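Local coordinates for protein pectinesterase (Sitophilus oryzae, PDB 4PMH) that catalyses the hydrolysis of methyl esters in pectin, releasing methanol, and probably plays an important role in the digestion of plant cell walls, at residues 67-72 against 89-94; 160-165 against 189-194; 12-17 against 344-349. All blocks are in the same frame, centred on the assembly; numbering follows the deposited sequence.

Interaction 1 of 3, residues 67-72 against 89-94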
ATOM      1  N   LYS A  67     -10.583 -19.308   7.835  1.00 15.09           N
ATOM      2  CA  LYS A  67     -10.255 -20.343   6.861  1.00 16.06           C
ATOM      3  C   LYS A  67      -8.901 -20.049   6.220  1.00 15.83           C
ATOM      4  O   LYS A  67      -8.552 -18.882   5.971  1.00 15.77           O
ATOM      5  CB  LYS A  67     -11.334 -20.417   5.776  1.00 17.68           C
ATOM      6  CG  LYS A  67     -12.689 -20.897   6.262  1.00 19.29           C
ATOM      7  CD  LYS A  67     -12.629 -22.383   6.586  1.00 22.55           C
ATOM      8  CE  LYS A  67     -13.803 -22.814   7.438  1.00 24.96           C
ATOM      9  NZ  LYS A  67     -13.628 -24.241   7.784  1.00 27.99           N
ATOM     10  N   TYR A  68      -8.152 -21.123   5.956  1.00 15.11           N
ATOM     11  CA  TYR A  68      -6.776 -21.047   5.502  1.00 14.36           C
ATOM     12  C   TYR A  68      -6.657 -21.579   4.079  1.00 13.53           C
ATOM     13  O   TYR A  68      -6.947 -22.750   3.807  1.00 12.85           O
ATOM     14  CB  TYR A  68      -5.871 -21.834   6.438  1.00 14.64           C
ATOM     15  CG  TYR A  68      -5.761 -21.180   7.798  1.00 15.03           C
ATOM     16  CD1 TYR A  68      -6.696 -21.437   8.802  1.00 15.38           C
ATOM     17  CD2 TYR A  68      -4.736 -20.284   8.077  1.00 15.06           C
ATOM     18  CE1 TYR A  68      -6.595 -20.820  10.046  1.00 15.40           C
ATOM     19  CE2 TYR A  68      -4.628 -19.664   9.313  1.00 15.02           C
ATOM     20  CZ  TYR A  68      -5.560 -19.939  10.294  1.00 15.49           C
ATOM     21  OH  TYR A  68      -5.450 -19.321  11.527  1.00 15.80           O
ATOM     22  N   ILE A  69      -6.251 -20.682   3.195  1.00 12.75           N
ATOM     23  CA  ILE A  69      -6.067 -21.002   1.806  1.00 13.59           C
ATOM     24  C   ILE A  69      -4.576 -21.036   1.544  1.00 14.20           C
ATOM     25  O   ILE A  69      -3.917 -19.992   1.581  1.00 14.07           O
ATOM     26  CB  ILE A  69      -6.707 -19.953   0.880  1.00 13.97           C
ATOM     27  CG1 ILE A  69      -8.222 -20.027   1.017  1.00 14.32           C
ATOM     28  CG2 ILE A  69      -6.277 -20.188  -0.569  1.00 14.03           C
ATOM     29  CD1 ILE A  69      -8.967 -18.788   0.610  1.00 15.02           C
ATOM     30  N   LYS A  70      -4.056 -22.233   1.269  1.00 13.88           N
ATOM     31  CA  LYS A  70      -2.661 -22.410   0.927  1.00 15.10           C
ATOM     32  C   LYS A  70      -2.464 -22.387  -0.580  1.00 14.60           C
ATOM     33  O   LYS A  70      -3.152 -23.105  -1.306  1.00 13.70           O
ATOM     34  CB  LYS A  70      -2.162 -23.726   1.473  1.00 16.59           C
ATOM     35  CG  LYS A  70      -0.705 -23.963   1.170  1.00 18.77           C
ATOM     36  CD  LYS A  70      -0.171 -25.142   1.972  1.00 21.14           C
ATOM     37  CE  LYS A  70      -0.668 -26.458   1.427  1.00 24.07           C
ATOM     38  NZ  LYS A  70       0.160 -27.582   1.961  1.00 26.84           N
ATOM     39  N   ILE A  71      -1.524 -21.570  -1.045  1.00 13.64           N
ATOM     40  CA  ILE A  71      -1.181 -21.542  -2.467  1.00 13.55           C
ATOM     41  C   ILE A  71       0.160 -22.225  -2.683  1.00 14.03           C
ATOM     42  O   ILE A  71       1.217 -21.690  -2.318  1.00 14.38           O
ATOM     43  CB  ILE A  71      -1.099 -20.097  -3.020  1.00 12.65           C
ATOM     44  CG1 ILE A  71      -2.381 -19.312  -2.673  1.00 12.60           C
ATOM     45  CG2 ILE A  71      -0.817 -20.124  -4.526  1.00 13.04           C
ATOM     46  CD1 ILE A  71      -2.439 -17.878  -3.187  1.00 12.28           C
ATOM     47  N   ASN A  72       0.136 -23.392  -3.311  1.00 14.52           N
ATOM     48  CA  ASN A  72       1.373 -24.092  -3.590  1.00 14.97           C
ATOM     49  C   ASN A  72       2.326 -23.204  -4.365  1.00 14.90           C
ATOM     50  O   ASN A  72       1.898 -22.399  -5.205  1.00 14.15           O
ATOM     51  CB  ASN A  72       1.114 -25.377  -4.370  1.00 15.47           C
ATOM     52  CG  ASN A  72       0.665 -26.521  -3.484  1.00 16.09           C
ATOM     53  OD1 ASN A  72       0.659 -26.416  -2.261  1.00 17.39           O
ATOM     54  ND2 ASN A  72       0.309 -27.632  -4.103  1.00 17.20           N
ATOM     55  N   LEU A  89     -10.341 -14.793   6.343  1.00 12.90           N
ATOM     56  CA  LEU A  89      -9.506 -15.553   5.436  1.00 12.74           C
ATOM     57  C   LEU A  89      -8.015 -15.275   5.628  1.00 12.75           C
ATOM     58  O   LEU A  89      -7.594 -14.122   5.775  1.00 11.49           O
ATOM     59  CB  LEU A  89      -9.892 -15.202   4.003  1.00 13.74           C
ATOM     60  CG  LEU A  89     -11.349 -15.358   3.561  1.00 14.30           C
ATOM     61  CD1 LEU A  89     -11.490 -14.864   2.114  1.00 15.44           C
ATOM     62  CD2 LEU A  89     -11.812 -16.789   3.633  1.00 14.57           C
ATOM     63  N   THR A  90      -7.223 -16.348   5.634  1.00 12.78           N
ATOM     64  CA  THR A  90      -5.773 -16.271   5.578  1.00 12.92           C
ATOM     65  C   THR A  90      -5.347 -16.932   4.269  1.00 13.50           C
ATOM     66  O   THR A  90      -5.687 -18.086   4.017  1.00 13.68           O
ATOM     67  CB  THR A  90      -5.156 -17.013   6.776  1.00 12.94           C
ATOM     68  OG1 THR A  90      -5.565 -16.353   7.973  1.00 12.81           O
ATOM     69  CG2 THR A  90      -3.649 -17.039   6.701  1.00 13.21           C
ATOM     70  N   ILE A  91      -4.650 -16.187   3.424  1.00 13.08           N
ATOM     71  CA  ILE A  91      -4.158 -16.695   2.154  1.00 13.91           C
ATOM     72  C   ILE A  91      -2.647 -16.680   2.225  1.00 13.84           C
ATOM     73  O   ILE A  91      -2.046 -15.608   2.324  1.00 13.34           O
ATOM     74  CB  ILE A  91      -4.657 -15.824   0.968  1.00 15.09           C
ATOM     75  CG1 ILE A  91      -6.190 -15.827   0.904  1.00 16.02           C
ATOM     76  CG2 ILE A  91      -4.096 -16.324  -0.372  1.00 15.39           C
ATOM     77  CD1 ILE A  91      -6.829 -14.634   1.560  1.00 17.67           C
ATOM     78  N   TYR A  92      -2.028 -17.862   2.173  1.00 13.57           N
ATOM     79  CA  TYR A  92      -0.593 -17.960   2.298  1.00 13.92           C
ATOM     80  C   TYR A  92       0.084 -18.839   1.280  1.00 13.72           C
ATOM     81  O   TYR A  92      -0.459 -19.840   0.864  1.00 13.99           O
ATOM     82  CB  TYR A  92      -0.209 -18.410   3.699  1.00 13.82           C
ATOM     83  CG  TYR A  92      -0.510 -19.847   4.038  1.00 13.90           C
ATOM     84  CD1 TYR A  92      -1.734 -20.215   4.555  1.00 14.77           C
ATOM     85  CD2 TYR A  92       0.443 -20.810   3.882  1.00 14.33           C
ATOM     86  CE1 TYR A  92      -1.999 -21.541   4.898  1.00 14.83           C
ATOM     87  CE2 TYR A  92       0.208 -22.124   4.230  1.00 14.91           C
ATOM     88  CZ  TYR A  92      -1.025 -22.480   4.732  1.00 15.07           C
ATOM     89  OH  TYR A  92      -1.274 -23.794   5.051  1.00 16.57           O
ATOM     90  N   GLY A  93       1.296 -18.450   0.918  1.00 14.06           N
ATOM     91  CA  GLY A  93       2.110 -19.213  -0.011  1.00 14.88           C
ATOM     92  C   GLY A  93       2.682 -20.443   0.690  1.00 15.66           C
ATOM     93  O   GLY A  93       3.065 -20.387   1.865  1.00 15.15           O
ATOM     94  N   GLY A  94       2.738 -21.547  -0.033  1.00 16.59           N
ATOM     95  CA  GLY A  94       3.227 -22.816   0.523  1.00 17.91           C
ATOM     96  C   GLY A  94       4.735 -23.024   0.454  1.00 18.73           C
ATOM     97  O   GLY A  94       5.218 -24.075   0.864  1.00 20.67           O
TER

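Interaction 2 of 3, residues 160-165 against 189-194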
ATOM      1  N   GLN A 160      -5.792 -12.011   6.151  1.00 10.66           N
ATOM      2  CA  GLN A 160      -4.367 -12.138   6.352  1.00 11.27           C
ATOM      3  C   GLN A 160      -3.722 -12.611   5.026  1.00 11.77           C
ATOM      4  O   GLN A 160      -4.203 -13.567   4.397  1.00 11.84           O
ATOM      5  CB  GLN A 160      -4.071 -13.145   7.484  1.00 11.70           C
ATOM      6  CG  GLN A 160      -4.654 -12.753   8.842  1.00 11.72           C
ATOM      7  CD  GLN A 160      -4.340 -13.765   9.937  1.00 12.02           C
ATOM      8  OE1 GLN A 160      -4.012 -14.925   9.657  1.00 12.68           O
ATOM      9  NE2 GLN A 160      -4.477 -13.347  11.183  1.00 12.52           N
ATOM     10  N   ILE A 161      -2.663 -11.919   4.594  1.00 12.16           N
ATOM     11  CA  ILE A 161      -1.918 -12.284   3.391  1.00 12.53           C
ATOM     12  C   ILE A 161      -0.499 -12.570   3.849  1.00 12.74           C
ATOM     13  O   ILE A 161       0.130 -11.711   4.461  1.00 12.54           O
ATOM     14  CB  ILE A 161      -1.905 -11.137   2.342  1.00 13.21           C
ATOM     15  CG1 ILE A 161      -3.311 -10.793   1.871  1.00 13.59           C
ATOM     16  CG2 ILE A 161      -1.070 -11.550   1.142  1.00 13.57           C
ATOM     17  CD1 ILE A 161      -3.362  -9.552   0.976  1.00 14.54           C
ATOM     18  N   VAL A 162       0.003 -13.769   3.571  1.00 12.42           N
ATOM     19  CA  VAL A 162       1.219 -14.255   4.228  1.00 12.25           C
ATOM     20  C   VAL A 162       2.102 -14.999   3.245  1.00 12.11           C
ATOM     21  O   VAL A 162       1.598 -15.766   2.432  1.00 11.70           O
ATOM     22  CB  VAL A 162       0.849 -15.229   5.360  1.00 12.56           C
ATOM     23  CG1 VAL A 162       2.084 -15.674   6.139  1.00 12.94           C
ATOM     24  CG2 VAL A 162      -0.191 -14.602   6.264  1.00 13.05           C
ATOM     25  N   ASN A 163       3.414 -14.777   3.332  1.00 12.23           N
ATOM     26  CA  ASN A 163       4.391 -15.609   2.629  1.00 12.40           C
ATOM     27  C   ASN A 163       4.116 -15.759   1.120  1.00 12.16           C
ATOM     28  O   ASN A 163       4.071 -16.846   0.581  1.00 12.01           O
ATOM     29  CB  ASN A 163       4.476 -16.993   3.300  1.00 13.54           C
ATOM     30  CG  ASN A 163       5.690 -17.794   2.842  1.00 14.74           C
ATOM     31  OD1 ASN A 163       6.744 -17.229   2.579  1.00 17.23           O
ATOM     32  ND2 ASN A 163       5.546 -19.104   2.763  1.00 16.02           N
ATOM     33  N   LEU A 164       3.971 -14.658   0.418  1.00 11.67           N
ATOM     34  CA  LEU A 164       3.774 -14.761  -1.006  1.00 12.08           C
ATOM     35  C   LEU A 164       4.118 -13.432  -1.654  1.00 11.77           C
ATOM     36  O   LEU A 164       4.327 -12.421  -0.969  1.00 11.78           O
ATOM     37  CB  LEU A 164       2.328 -15.204  -1.317  1.00 12.65           C
ATOM     38  CG  LEU A 164       1.176 -14.383  -0.737  1.00 13.33           C
ATOM     39  CD1 LEU A 164       0.995 -13.075  -1.505  1.00 13.74           C
ATOM     40  CD2 LEU A 164      -0.123 -15.176  -0.746  1.00 14.06           C
ATOM     41  N   SER A 165       4.202 -13.458  -2.971  1.00 12.03           N
ATOM     42  CA  SER A 165       4.597 -12.298  -3.752  1.00 12.19           C
ATOM     43  C   SER A 165       3.448 -11.886  -4.670  1.00 11.96           C
ATOM     44  O   SER A 165       2.864 -12.724  -5.374  1.00 12.05           O
ATOM     45  CB  SER A 165       5.828 -12.643  -4.596  1.00 12.43           C
ATOM     46  OG  SER A 165       6.967 -12.985  -3.808  1.00 12.13           O
ATOM     47  N   GLN A 189      -4.002  -7.798   7.533  1.00 13.44           N
ATOM     48  CA  GLN A 189      -2.666  -8.073   7.998  1.00 13.89           C
ATOM     49  C   GLN A 189      -1.881  -8.648   6.830  1.00 13.51           C
ATOM     50  O   GLN A 189      -2.334  -9.596   6.184  1.00 13.34           O
ATOM     51  CB  GLN A 189      -2.705  -9.084   9.144  1.00 14.56           C
ATOM     52  CG  GLN A 189      -3.507  -8.655  10.352  1.00 14.64           C
ATOM     53  CD  GLN A 189      -3.654  -9.790  11.353  1.00 15.43           C
ATOM     54  OE1 GLN A 189      -4.672 -10.465  11.390  1.00 15.81           O
ATOM     55  NE2 GLN A 189      -2.620 -10.027  12.142  1.00 15.95           N
ATOM     56  N   ILE A 190      -0.723  -8.062   6.547  1.00 13.26           N
ATOM     57  CA  ILE A 190       0.161  -8.532   5.475  1.00 13.04           C
ATOM     58  C   ILE A 190       1.496  -8.885   6.119  1.00 13.24           C
ATOM     59  O   ILE A 190       2.144  -8.023   6.719  1.00 13.51           O
ATOM     60  CB  ILE A 190       0.410  -7.431   4.429  1.00 13.14           C
ATOM     61  CG1 ILE A 190      -0.888  -6.937   3.818  1.00 14.31           C
ATOM     62  CG2 ILE A 190       1.340  -7.936   3.340  1.00 12.90           C
ATOM     63  CD1 ILE A 190      -1.687  -6.026   4.709  1.00 14.81           C
ATOM     64  N   HIS A 191       1.910 -10.146   6.039  1.00 13.86           N
ATOM     65  CA  HIS A 191       3.064 -10.597   6.801  1.00 14.57           C
ATOM     66  C   HIS A 191       3.997 -11.430   5.943  1.00 14.83           C
ATOM     67  O   HIS A 191       3.564 -12.392   5.314  1.00 13.02           O
ATOM     68  CB  HIS A 191       2.601 -11.380   8.017  1.00 15.81           C
ATOM     69  CG  HIS A 191       3.711 -11.941   8.849  1.00 17.51           C
ATOM     70  ND1 HIS A 191       4.667 -11.152   9.451  1.00 18.89           N
ATOM     71  CD2 HIS A 191       3.979 -13.212   9.235  1.00 18.44           C
ATOM     72  CE1 HIS A 191       5.499 -11.916  10.138  1.00 19.39           C
ATOM     73  NE2 HIS A 191       5.103 -13.170  10.028  1.00 19.26           N
ATOM     74  N   ASN A 192       5.275 -11.059   5.913  1.00 14.27           N
ATOM     75  CA  ASN A 192       6.272 -11.830   5.183  1.00 15.25           C
ATOM     76  C   ASN A 192       5.931 -11.925   3.692  1.00 14.60           C
ATOM     77  O   ASN A 192       5.938 -12.989   3.107  1.00 14.36           O
ATOM     78  CB  ASN A 192       6.440 -13.226   5.804  1.00 16.89           C
ATOM     79  CG  ASN A 192       7.670 -13.958   5.276  1.00 20.08           C
ATOM     80  OD1 ASN A 192       8.726 -13.354   5.024  1.00 22.31           O
ATOM     81  ND2 ASN A 192       7.538 -15.270   5.093  1.00 21.30           N
ATOM     82  N   ALA A 193       5.647 -10.788   3.084  1.00 14.35           N
ATOM     83  CA  ALA A 193       5.224 -10.750   1.701  1.00 13.66           C
ATOM     84  C   ALA A 193       6.128  -9.849   0.906  1.00 13.88           C
ATOM     85  O   ALA A 193       6.960  -9.111   1.467  1.00 13.24           O
ATOM     86  CB  ALA A 193       3.775 -10.264   1.616  1.00 14.03           C
ATOM     87  N   ARG A 194       5.973  -9.926  -0.412  1.00 13.30           N
ATOM     88  CA  ARG A 194       6.735  -9.123  -1.345  1.00 14.12           C
ATOM     89  C   ARG A 194       5.715  -8.500  -2.317  1.00 13.18           C
ATOM     90  O   ARG A 194       4.937  -9.220  -2.940  1.00 12.34           O
ATOM     91  CB  ARG A 194       7.750 -10.017  -2.102  1.00 15.63           C
ATOM     92  CG  ARG A 194       8.771 -10.763  -1.225  1.00 17.06           C
ATOM     93  CD  ARG A 194       9.692 -11.716  -2.002  1.00 18.06           C
ATOM     94  NE  ARG A 194      10.421 -11.050  -3.088  1.00 19.76           N
ATOM     95  CZ  ARG A 194      10.233 -11.235  -4.406  1.00 22.29           C
ATOM     96  NH1 ARG A 194       9.345 -12.103  -4.893  1.00 22.81           N
ATOM     97  NH2 ARG A 194      10.965 -10.530  -5.271  1.00 24.32           N
TER
HETATM   98  O   HOH W   1       8.781 -17.794   4.448  1.00 36.24           O

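Interaction 3 of 3, residues 12-17 against 344-349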
ATOM      1  N   ILE A  12      10.737  17.475  12.214  1.00 13.28           N
ATOM      2  CA  ILE A  12      11.027  16.338  13.068  1.00 12.98           C
ATOM      3  C   ILE A  12      10.212  16.457  14.341  1.00 13.04           C
ATOM      4  O   ILE A  12      10.185  17.504  14.964  1.00 13.94           O
ATOM      5  CB  ILE A  12      12.533  16.294  13.460  1.00 12.53           C
ATOM      6  CG1 ILE A  12      13.422  16.290  12.219  1.00 12.61           C
ATOM      7  CG2 ILE A  12      12.833  15.117  14.392  1.00 12.33           C
ATOM      8  CD1 ILE A  12      13.265  15.096  11.292  1.00 12.44           C
ATOM      9  N   LEU A  13       9.564  15.377  14.736  1.00 13.53           N
ATOM     10  CA  LEU A  13       8.800  15.342  15.979  1.00 13.54           C
ATOM     11  C   LEU A  13       9.708  15.482  17.208  1.00 13.75           C
ATOM     12  O   LEU A  13      10.833  14.976  17.230  1.00 13.27           O
ATOM     13  CB  LEU A  13       8.043  14.024  16.097  1.00 14.00           C
ATOM     14  CG  LEU A  13       6.968  13.678  15.051  1.00 14.08           C
ATOM     15  CD1 LEU A  13       6.332  12.335  15.388  1.00 14.49           C
ATOM     16  CD2 LEU A  13       5.901  14.749  14.930  1.00 14.26           C
ATOM     17  N   THR A  14       9.186  16.130  18.236  1.00 13.28           N
ATOM     18  CA  THR A  14       9.832  16.157  19.534  1.00 13.28           C
ATOM     19  C   THR A  14       9.665  14.817  20.208  1.00 13.66           C
ATOM     20  O   THR A  14       8.764  14.046  19.857  1.00 13.20           O
ATOM     21  CB  THR A  14       9.240  17.252  20.433  1.00 13.31           C
ATOM     22  OG1 THR A  14       7.875  16.951  20.759  1.00 12.95           O
ATOM     23  CG2 THR A  14       9.302  18.607  19.743  1.00 13.00           C
ATOM     24  N   ALA A  15      10.492  14.553  21.214  1.00 14.38           N
ATOM     25  CA  ALA A  15      10.356  13.318  21.996  1.00 15.28           C
ATOM     26  C   ALA A  15       8.956  13.151  22.570  1.00 15.08           C
ATOM     27  O   ALA A  15       8.417  12.039  22.638  1.00 16.13           O
ATOM     28  CB  ALA A  15      11.395  13.273  23.109  1.00 16.20           C
ATOM     29  N   SER A  16       8.369  14.256  22.997  1.00 15.82           N
ATOM     30  CA  SER A  16       7.038  14.256  23.608  1.00 15.83           C
ATOM     31  C   SER A  16       5.963  13.924  22.561  1.00 15.40           C
ATOM     32  O   SER A  16       5.116  13.056  22.757  1.00 15.85           O
ATOM     33  CB  SER A  16       6.786  15.649  24.202  1.00 16.51           C
ATOM     34  OG  SER A  16       5.620  15.668  24.972  1.00 17.94           O
ATOM     35  N   GLU A  17       6.005  14.653  21.458  1.00 14.91           N
ATOM     36  CA  GLU A  17       5.158  14.362  20.297  1.00 15.20           C
ATOM     37  C   GLU A  17       5.227  12.892  19.829  1.00 15.95           C
ATOM     38  O   GLU A  17       4.191  12.285  19.501  1.00 15.18           O
ATOM     39  CB  GLU A  17       5.552  15.296  19.163  1.00 14.22           C
ATOM     40  CG  GLU A  17       5.037  16.719  19.332  1.00 14.06           C
ATOM     41  CD  GLU A  17       5.593  17.667  18.284  1.00 13.83           C
ATOM     42  OE1 GLU A  17       6.629  17.332  17.672  1.00 14.79           O
ATOM     43  OE2 GLU A  17       5.041  18.773  18.080  1.00 14.17           O
ATOM     44  N   ASN A 344       8.357  25.474  17.155  1.00 21.28           N
ATOM     45  CA  ASN A 344       8.626  24.704  18.362  1.00 24.61           C
ATOM     46  C   ASN A 344       7.327  24.282  19.001  1.00 22.76           C
ATOM     47  O   ASN A 344       7.227  23.166  19.497  1.00 25.10           O
ATOM     48  CB  ASN A 344       9.495  25.480  19.360  1.00 28.08           C
ATOM     49  CG  ASN A 344      10.867  25.815  18.797  1.00 32.14           C
ATOM     50  OD1 ASN A 344      11.844  25.070  18.985  1.00 36.63           O
ATOM     51  ND2 ASN A 344      10.952  26.940  18.095  1.00 35.06           N
ATOM     52  N   SER A 345       6.322  25.151  18.955  1.00 21.04           N
ATOM     53  CA  SER A 345       4.968  24.756  19.338  1.00 19.30           C
ATOM     54  C   SER A 345       4.080  24.700  18.107  1.00 17.69           C
ATOM     55  O   SER A 345       4.130  25.584  17.256  1.00 17.31           O
ATOM     56  CB  SER A 345       4.399  25.720  20.371  1.00 19.75           C
ATOM     57  OG  SER A 345       5.250  25.790  21.522  1.00 20.07           O
ATOM     58  N   ARG A 346       3.269  23.652  18.006  1.00 15.57           N
ATOM     59  CA  ARG A 346       2.515  23.401  16.779  1.00 14.81           C
ATOM     60  C   ARG A 346       1.423  22.376  17.005  1.00 14.14           C
ATOM     61  O   ARG A 346       1.450  21.620  17.982  1.00 12.26           O
ATOM     62  CB  ARG A 346       3.457  22.891  15.667  1.00 14.70           C
ATOM     63  CG  ARG A 346       4.231  21.639  16.064  1.00 13.84           C
ATOM     64  CD  ARG A 346       5.226  21.145  15.003  1.00 13.64           C
ATOM     65  NE  ARG A 346       6.088  20.130  15.595  1.00 13.09           N
ATOM     66  CZ  ARG A 346       7.284  19.779  15.134  1.00 12.40           C
ATOM     67  NH1 ARG A 346       7.793  20.327  14.026  1.00 11.43           N
ATOM     68  NH2 ARG A 346       7.986  18.898  15.823  1.00 12.35           N
ATOM     69  N   ASP A 347       0.475  22.358  16.075  1.00 13.84           N
ATOM     70  CA  ASP A 347      -0.534  21.293  15.990  1.00 14.22           C
ATOM     71  C   ASP A 347      -0.187  20.365  14.827  1.00 14.24           C
ATOM     72  O   ASP A 347      -0.254  20.759  13.664  1.00 13.87           O
ATOM     73  CB  ASP A 347      -1.900  21.934  15.760  1.00 14.22           C
ATOM     74  CG  ASP A 347      -3.040  20.928  15.548  1.00 14.49           C
ATOM     75  OD1 ASP A 347      -2.921  19.689  15.804  1.00 13.92           O
ATOM     76  OD2 ASP A 347      -4.105  21.450  15.128  1.00 14.87           O
ATOM     77  N   LEU A 348       0.147  19.120  15.136  1.00 14.01           N
ATOM     78  CA  LEU A 348       0.578  18.189  14.086  1.00 14.81           C
ATOM     79  C   LEU A 348      -0.573  17.790  13.156  1.00 14.73           C
ATOM     80  O   LEU A 348      -0.350  17.173  12.102  1.00 14.54           O
ATOM     81  CB  LEU A 348       1.228  16.942  14.695  1.00 15.04           C
ATOM     82  CG  LEU A 348       2.483  17.179  15.557  1.00 15.28           C
ATOM     83  CD1 LEU A 348       2.807  15.913  16.325  1.00 15.82           C
ATOM     84  CD2 LEU A 348       3.681  17.609  14.728  1.00 15.35           C
ATOM     85  N   ASN A 349      -1.796  18.154  13.529  1.00 14.87           N
ATOM     86  CA  ASN A 349      -2.965  17.931  12.679  1.00 16.32           C
ATOM     87  C   ASN A 349      -3.449  19.168  11.926  1.00 17.79           C
ATOM     88  O   ASN A 349      -4.502  19.146  11.305  1.00 17.70           O
ATOM     89  CB  ASN A 349      -4.083  17.325  13.513  1.00 16.00           C
ATOM     90  CG  ASN A 349      -3.782  15.892  13.894  1.00 16.70           C
ATOM     91  OD1 ASN A 349      -3.412  15.087  13.036  1.00 16.70           O
ATOM     92  ND2 ASN A 349      -3.930  15.558  15.167  1.00 17.15           N
TER
HETATM   93  O   HOH W   2       2.576  19.226  19.271  1.00 15.29           O
HETATM   94  O   HOH W   3       5.838  20.632  19.805  1.00 16.25           O

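Interaction 1 of 3, residues 67-72 against 89-94
The carbonyl oxygen of Ile71 is met by two neighbours at the end of the adjoining strand: Gly94 N donates to Ile71 O at 2.7 Å, reaching it from above the carbonyl plane, while Gly93 CA adds a weaker, longer C-H...O contact. Four further backbone bonds run back along the parallel pair, with Ile69 central, its N giving to Thr90 O and its O taking from Tyr92 N. Side chains of paired residues emerge on the same face. On one, Tyr92 leans across: with CG between its backbone N and carbonyl carbon (chi1 71°), the ring receives Lys70 CB over one face, 4.1 Å from its centroid, and Tyr68 CB at its edge, 4.2 Å from Tyr92 CE1. Lys39 O holds the Tyr92 hydroxyl. Beside this, Tyr68 lies alongside Thr90, Tyr68 CD2 being 3.5 Å from Thr90 CB. The other face is largely aliphatic. Ile91 CG1 meets Ile69 CD1 at 4.1 Å and Ile91 CG2 meets Ile71 CD1 at 3.6 Å, while helix 51-61 packs against Ile69, Ile71 and Leu89. Parallel strands stacked in register, coil on coil, with paired side chains sharing a face, are the hallmark of the right-handed parallel beta-helix, the fold of pectinesterases.

Interaction 2 of 3, residues 160-165 against 189-194
Matching first torsions, both near -60°, place CG anti to the carbonyl carbon in Gln160 and Gln189, and the extended chains beyond run side by side until their amides meet. Those amides are not stacked: their planes stand 79° apart, and Gln160 NE2 donates to Gln189 OE1 at 2.9 Å, keeping the acceptor close to its own amide plane but approaching the Gln189 carbonyl from above. The remaining amide atoms of this buried pair have partners as well, Gln160 OE1 in Thr90 and Gln189 NE2 in Pro33 O.

Between the glutamines and the far end, the parallel backbones are joined by Ile161 N to Gln189 O and His191 N to Ile161 O, both 2.8 Å. Asn163 N then reaches His191 O at 3.1 Å, and the chains turn together, Asn163 and Asn192 each adopting a left-handed helical backbone conformation. Their side chains lie alongside one another with amide planes only 4° apart. Asn163 OD1 and Asn192 ND2 do not bond directly; a water spans them, donating to Asn163 OD1 at 2.8 Å and accepting from Asn192 ND2 at 2.9 Å. Gly93 O and Gly95 O hold Asn163 ND2 from the preceding coil.

Past the bend, Arg194 N bonds Leu164 O at 3.0 Å and pairing resumes. Here Arg194 folds at its third torsion, bringing NH1 back to Ser165 OG at 2.8 Å, with the hydroxyl near the guanidinium edge though tilted from its plane; the same OG is bonded to Pro98 O. Asparagines of left-handed conformation, stacked coil upon coil at the tight turn between two parallel sheets, are characteristic of the pectate-lyase-like beta-helix.

Interaction 3 of 3, residues 12-17 against 344-349
Arg346 meets Glu17 in a bidentate, side-on salt bridge. Arg346 NE bonds Glu17 OE2 at 3.0 Å and Arg346 NH2 bonds Glu17 OE1 at 2.8 Å, both on syn lone pairs, the two planes lying 22° apart. The same NH2 also donates to Ile12 O at 2.7 Å. With CG between its backbone N and carbonyl carbon (chi1 57°), Arg346 runs extended to NE, which carries the guanidinium to Glu17. Next to the ion pair, Leu348 CD1 touches Leu13 CD2 at 3.6 Å. What fixes the carboxylate is a capping box at the start of the short, weakly bonded helix 15-18: Thr14 N donates to Glu17 OE1 at 2.9 Å, on its anti side, and Glu17 N to Thr14 OG1 at 3.0 Å. Thr14 is the N-cap, and Glu17, the other half of the box, also ties the helix to the loop ahead of strand 355-359, the last strand of the beta-helix. Replacing Arg346 by a leucine would probably strand the Glu17 carboxylate without its countercharge and deprive Ile12 O of this donor. Farther out, Glu17 OE2 takes two waters, one reaching Arg346 O and the other Asn344 O. Arg346 NH1 turns instead to Asn341 O and Pro5 O, while Trp357 and Phe21 pack against both leucines.

Overall arrangement
Interactions 1 and 2 are buried contacts of one continuous parallel sheet. Strands 89-93 and 160-162 are neighbours in it, so the two contacts touch directly, through Leu89 O with Gln160 N and Thr90 OG1 with Gln160 OE1, their centres about 10 Å apart. Both rest on parallel backbone pairing, but interaction 1 adds aromatic and aliphatic packing, whereas interaction 2 relies on amides, a bridging water and an arginine past a turn. Interaction 3 lies on the opposite side of the chain's centre from interaction 1, centres about 42 Å apart. Partly buried and without strand pairing, it joins distant parts of the sequence by a salt bridge, bridging waters and a leucine contact, its glutamate set by a capping box within 12-17.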